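Local coordinates for protein HMG-CoA Lyase (Bacillus subtilis subsp. subtilis, PDB 1YDO) that belongs to the HMG-CoA lyase-like family of TIM-barrel proteins and folds as a barrel of parallel strands wrapped by helices, at residues V154-E157 against Q158-L162; A194-R198 against F199-Q203. All blocks are in the same frame, centred on the assembly; numbering follows the deposited sequence.

Contact 1 of 2, residues V154-E157 against Q158-L162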
loop_
_atom_site.group_PDB
_atom_site.type_symbol
_atom_site.label_atom_id
_atom_site.label_comp_id
_atom_site.label_asym_id
_atom_site.label_seq_id
_atom_site.Cartn_x
_atom_site.Cartn_y
_atom_site.Cartn_z
ATOM N N VAL A 154 -22.675 -5.544 -2.672
ATOM C CA VAL A 154 -23.308 -6.126 -1.493
ATOM C C VAL A 154 -23.934 -5.018 -0.654
ATOM O O VAL A 154 -23.234 -4.135 -0.165
ATOM C CB VAL A 154 -22.305 -6.882 -0.609
ATOM C CG1 VAL A 154 -23.028 -7.495 0.583
ATOM C CG2 VAL A 154 -21.603 -7.948 -1.416
ATOM N N PRO A 155 -25.266 -5.056 -0.475
ATOM C CA PRO A 155 -25.997 -4.049 0.310
ATOM C C PRO A 155 -25.564 -3.983 1.770
ATOM O O PRO A 155 -25.251 -4.999 2.385
ATOM C CB PRO A 155 -27.452 -4.482 0.162
ATOM C CG PRO A 155 -27.344 -5.977 0.016
ATOM C CD PRO A 155 -26.174 -6.127 -0.932
ATOM N N ILE A 156 -25.565 -2.782 2.326
ATOM C CA ILE A 156 -25.150 -2.600 3.701
ATOM C C ILE A 156 -26.123 -3.242 4.690
ATOM O O ILE A 156 -25.714 -3.709 5.756
ATOM C CB ILE A 156 -25.008 -1.102 4.018
ATOM C CG1 ILE A 156 -23.787 -0.860 4.911
ATOM C CG2 ILE A 156 -26.279 -0.574 4.656
ATOM C CD1 ILE A 156 -23.825 -1.567 6.232
ATOM N N GLU A 157 -27.410 -3.263 4.335
ATOM C CA GLU A 157 -28.460 -3.843 5.186
ATOM C C GLU A 157 -28.193 -5.310 5.484
ATOM O O GLU A 157 -28.561 -5.817 6.547
ATOM C CB GLU A 157 -29.833 -3.729 4.513
ATOM C CG GLU A 157 -30.208 -2.320 4.061
ATOM C CD GLU A 157 -29.717 -1.992 2.657
ATOM O OE1 GLU A 157 -29.605 -0.784 2.334
ATOM O OE2 GLU A 157 -29.459 -2.938 1.875
ATOM N N GLN A 158 -27.563 -5.986 4.527
ATOM C CA GLN A 158 -27.233 -7.397 4.667
ATOM C C GLN A 158 -26.238 -7.562 5.800
ATOM O O GLN A 158 -26.453 -8.351 6.715
ATOM C CB GLN A 158 -26.621 -7.924 3.367
ATOM C CG GLN A 158 -26.652 -9.427 3.237
ATOM C CD GLN A 158 -28.056 -9.966 3.351
ATOM O OE1 GLN A 158 -28.969 -9.516 2.650
ATOM N NE2 GLN A 158 -28.243 -10.930 4.242
ATOM N N VAL A 159 -25.150 -6.800 5.724
ATOM C CA VAL A 159 -24.094 -6.851 6.728
ATOM C C VAL A 159 -24.682 -6.577 8.092
ATOM O O VAL A 159 -24.455 -7.330 9.039
ATOM C CB VAL A 159 -23.004 -5.803 6.459
ATOM C CG1 VAL A 159 -21.895 -5.945 7.480
ATOM C CG2 VAL A 159 -22.458 -5.972 5.056
ATOM N N ILE A 160 -25.442 -5.492 8.189
ATOM C CA ILE A 160 -26.068 -5.116 9.445
ATOM C C ILE A 160 -26.919 -6.265 9.954
ATOM O O ILE A 160 -26.786 -6.699 11.098
ATOM C CB ILE A 160 -26.966 -3.892 9.259
ATOM C CG1 ILE A 160 -26.184 -2.771 8.572
ATOM C CG2 ILE A 160 -27.468 -3.414 10.605
ATOM C CD1 ILE A 160 -25.046 -2.245 9.394
ATOM N N ARG A 161 -27.798 -6.751 9.087
ATOM C CA ARG A 161 -28.684 -7.855 9.421
ATOM C C ARG A 161 -27.883 -8.980 10.069
ATOM O O ARG A 161 -28.055 -9.279 11.253
ATOM C CB ARG A 161 -29.378 -8.364 8.151
ATOM C CG ARG A 161 -30.545 -9.314 8.393
ATOM C CD ARG A 161 -31.292 -9.633 7.093
ATOM N NE ARG A 161 -30.596 -10.584 6.223
ATOM C CZ ARG A 161 -30.482 -11.893 6.464
ATOM N NH1 ARG A 161 -29.828 -12.671 5.606
ATOM N NH2 ARG A 161 -31.019 -12.431 7.559
ATOM N N LEU A 162 -26.998 -9.589 9.284
ATOM C CA LEU A 162 -26.162 -10.695 9.754
ATOM C C LEU A 162 -25.388 -10.308 11.003
ATOM O O LEU A 162 -25.406 -11.025 12.003
ATOM C CB LEU A 162 -25.184 -11.118 8.656
ATOM C CG LEU A 162 -25.804 -11.681 7.371
ATOM C CD1 LEU A 162 -24.687 -11.974 6.371
ATOM C CD2 LEU A 162 -26.608 -12.952 7.687
#

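Contact 2 of 2, residues A194-R198 against F199-Q203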
loop_
_atom_site.group_PDB
_atom_site.type_symbol
_atom_site.label_atom_id
_atom_site.label_comp_id
_atom_site.label_asym_id
_atom_site.label_seq_id
_atom_site.Cartn_x
_atom_site.Cartn_y
_atom_site.Cartn_z
ATOM N N ALA A 194 -22.126 3.136 9.109
ATOM C CA ALA A 194 -23.408 2.478 9.318
ATOM C C ALA A 194 -23.316 1.381 10.367
ATOM O O ALA A 194 -24.269 1.144 11.115
ATOM C CB ALA A 194 -23.920 1.899 8.005
ATOM N N LEU A 195 -22.174 0.704 10.420
ATOM C CA LEU A 195 -21.978 -0.362 11.398
ATOM C C LEU A 195 -21.683 0.197 12.787
ATOM O O LEU A 195 -22.394 -0.103 13.745
ATOM C CB LEU A 195 -20.839 -1.296 10.962
ATOM C CG LEU A 195 -21.163 -2.327 9.874
ATOM C CD1 LEU A 195 -19.875 -2.918 9.348
ATOM C CD2 LEU A 195 -22.068 -3.427 10.422
ATOM N N LEU A 196 -20.646 1.021 12.895
ATOM C CA LEU A 196 -20.277 1.586 14.188
ATOM C C LEU A 196 -21.433 2.268 14.904
ATOM O O LEU A 196 -21.382 2.488 16.118
ATOM C CB LEU A 196 -19.118 2.573 14.042
ATOM C CG LEU A 196 -17.764 1.929 13.758
ATOM C CD1 LEU A 196 -16.719 3.010 13.561
ATOM C CD2 LEU A 196 -17.385 1.000 14.901
ATOM N N ALA A 197 -22.476 2.594 14.155
ATOM C CA ALA A 197 -23.632 3.244 14.734
ATOM C C ALA A 197 -24.638 2.227 15.269
ATOM O O ALA A 197 -25.817 2.538 15.423
ATOM C CB ALA A 197 -24.288 4.145 13.700
ATOM N N ARG A 198 -24.179 1.018 15.574
ATOM C CA ARG A 198 -25.091 -0.006 16.077
ATOM C C ARG A 198 -24.390 -1.038 16.943
ATOM O O ARG A 198 -24.999 -1.654 17.813
ATOM C CB ARG A 198 -25.773 -0.716 14.906
ATOM C CG ARG A 198 -27.136 -1.296 15.244
ATOM C CD ARG A 198 -27.951 -1.522 13.984
ATOM N NE ARG A 198 -27.711 -0.452 13.010
ATOM C CZ ARG A 198 -28.421 -0.276 11.902
ATOM N NH1 ARG A 198 -29.429 -1.097 11.620
ATOM N NH2 ARG A 198 -28.108 0.708 11.066
ATOM N N PHE A 199 -23.104 -1.224 16.701
ATOM C CA PHE A 199 -22.334 -2.190 17.452
ATOM C C PHE A 199 -21.128 -1.467 17.996
ATOM O O PHE A 199 -20.661 -0.509 17.402
ATOM C CB PHE A 199 -21.882 -3.306 16.521
ATOM C CG PHE A 199 -22.959 -3.787 15.592
ATOM C CD1 PHE A 199 -23.875 -4.752 16.000
ATOM C CD2 PHE A 199 -23.067 -3.261 14.309
ATOM C CE1 PHE A 199 -24.887 -5.188 15.143
ATOM C CE2 PHE A 199 -24.072 -3.687 13.445
ATOM C CZ PHE A 199 -24.984 -4.656 13.864
ATOM N N PRO A 200 -20.609 -1.914 19.142
ATOM C CA PRO A 200 -19.432 -1.292 19.764
ATOM C C PRO A 200 -18.168 -1.471 18.920
ATOM O O PRO A 200 -17.830 -2.585 18.523
ATOM C CB PRO A 200 -19.341 -2.003 21.111
ATOM C CG PRO A 200 -19.920 -3.345 20.819
ATOM C CD PRO A 200 -21.107 -3.031 19.958
ATOM N N ALA A 201 -17.472 -0.373 18.646
ATOM C CA ALA A 201 -16.259 -0.421 17.835
ATOM C C ALA A 201 -15.213 -1.395 18.372
ATOM O O ALA A 201 -14.442 -1.972 17.609
ATOM C CB ALA A 201 -15.663 0.967 17.719
ATOM N N ASN A 202 -15.189 -1.585 19.687
ATOM C CA ASN A 202 -14.227 -2.493 20.292
ATOM C C ASN A 202 -14.446 -3.941 19.886
ATOM O O ASN A 202 -13.527 -4.757 19.934
ATOM C CB ASN A 202 -14.281 -2.392 21.813
ATOM C CG ASN A 202 -13.949 -1.005 22.313
ATOM O OD1 ASN A 202 -13.562 -0.831 23.471
ATOM N ND2 ASN A 202 -14.108 -0.004 21.447
ATOM N N GLN A 203 -15.663 -4.271 19.489
ATOM C CA GLN A 203 -15.947 -5.636 19.093
ATOM C C GLN A 203 -15.968 -5.836 17.579
ATOM O O GLN A 203 -16.569 -6.784 17.074
ATOM C CB GLN A 203 -17.269 -6.089 19.718
ATOM C CG GLN A 203 -17.190 -6.277 21.216
ATOM C CD GLN A 203 -18.539 -6.553 21.844
ATOM O OE1 GLN A 203 -19.247 -7.489 21.455
ATOM N NE2 GLN A 203 -18.905 -5.735 22.823
#

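Contact 1 of 2, residues V154-E157 against Q158-L162
I156 and I160, one helical turn apart, carry the apolar side of this first turn of helix 156-169. I156 CD1 meets I160 CD1 at 3.5 Å, the two side chains crossing at a slant; CG1 of I160, set beside its backbone N and anti to its carbonyl carbon (chi1 -52°), is thereby brought towards I156. Within the same turn, the backbone bond from I160 N to I156 O measures 3.0 Å and is almost straight at 175°, with the donor nearly in line with the carbonyl. V159 adds its CB at 4.3 Å from I156 CD1. The solvent side is looser: P155, the N-cap residue, E157 and R161 are exposed. P155 CG lies alongside Q158 CB at 3.9 Å, both side chains pointing the same way. The bond from Q158 N to P155 O is weak at 3.3 Å. R161 N reaches E157 O at 2.8 Å, so this pair is joined through the main chain. The turn opens the helix of the beta-alpha-beta unit made by strand 137-143, helix 156-169 and strand 174-177, and its inner side packs on helix 185-196: buried V159 and I160 touch L195, and partly exposed I156 touches A194.

Contact 2 of 2, residues A194-R198 against F199-Q203
L195 and F199 join the last turn of helix 185-196 to the loop that leads into strand 204-207, a helix-to-strand connection of the parallel TIM barrel. The polar part is backbone: F199 N donates to L195 O at 3.2 Å with an N-H...O angle of 151°. The same oxygen also receives a weak bond from R198 N, so two successive N-H groups converge on one carbonyl as the chain leaves the helix. Beyond the bend, Q203 N donates to P200 O around the short 3-10 segment 201-202.

The aromatic part centres on F199. Its CG stands beside the backbone N and anti to the carbonyl carbon (chi1 -44°), which turns the ring back towards the helix end. R198 CB sits over one ring face in a CH-pi contact, 3.9 Å from the F199 ring centroid and displaced towards the rim. It is thus the aliphatic base of the arginine that meets the ring, while the guanidinium end leads away from the loop. L195 CD2 comes to 3.6 Å from F199 CE2, the side chains crossing at an angle, and L195 is buried together with F199. F199 also meets the ring of F167 on helix 156-169, the planes inclined at about 25°, which ties the loop to that neighbouring helix.

The aliphatic part lies with L196, which is only partly buried and extends past the bend, where its CD2 lies 3.3 Å from A201 CB.

The two contacts mark different ends of adjacent helices: contact 1 is the first turn of helix 156-169, contact 2 the last turn of helix 185-196 with the loop after it. Both are partly buried, each with two buried residues, and their centres lie about 13 Å apart. They meet directly, I160 CD1 approaching L195 CD2 at 3.4 Å, so the two contacts share one apolar patch between the helices. Chemistry follows place: contact 1 rests on helical backbone bonds, the one at the N-cap weak, and aliphatic packing, whereas contact 2, where the helix ends, adds a shared carbonyl acceptor and an aromatic ring.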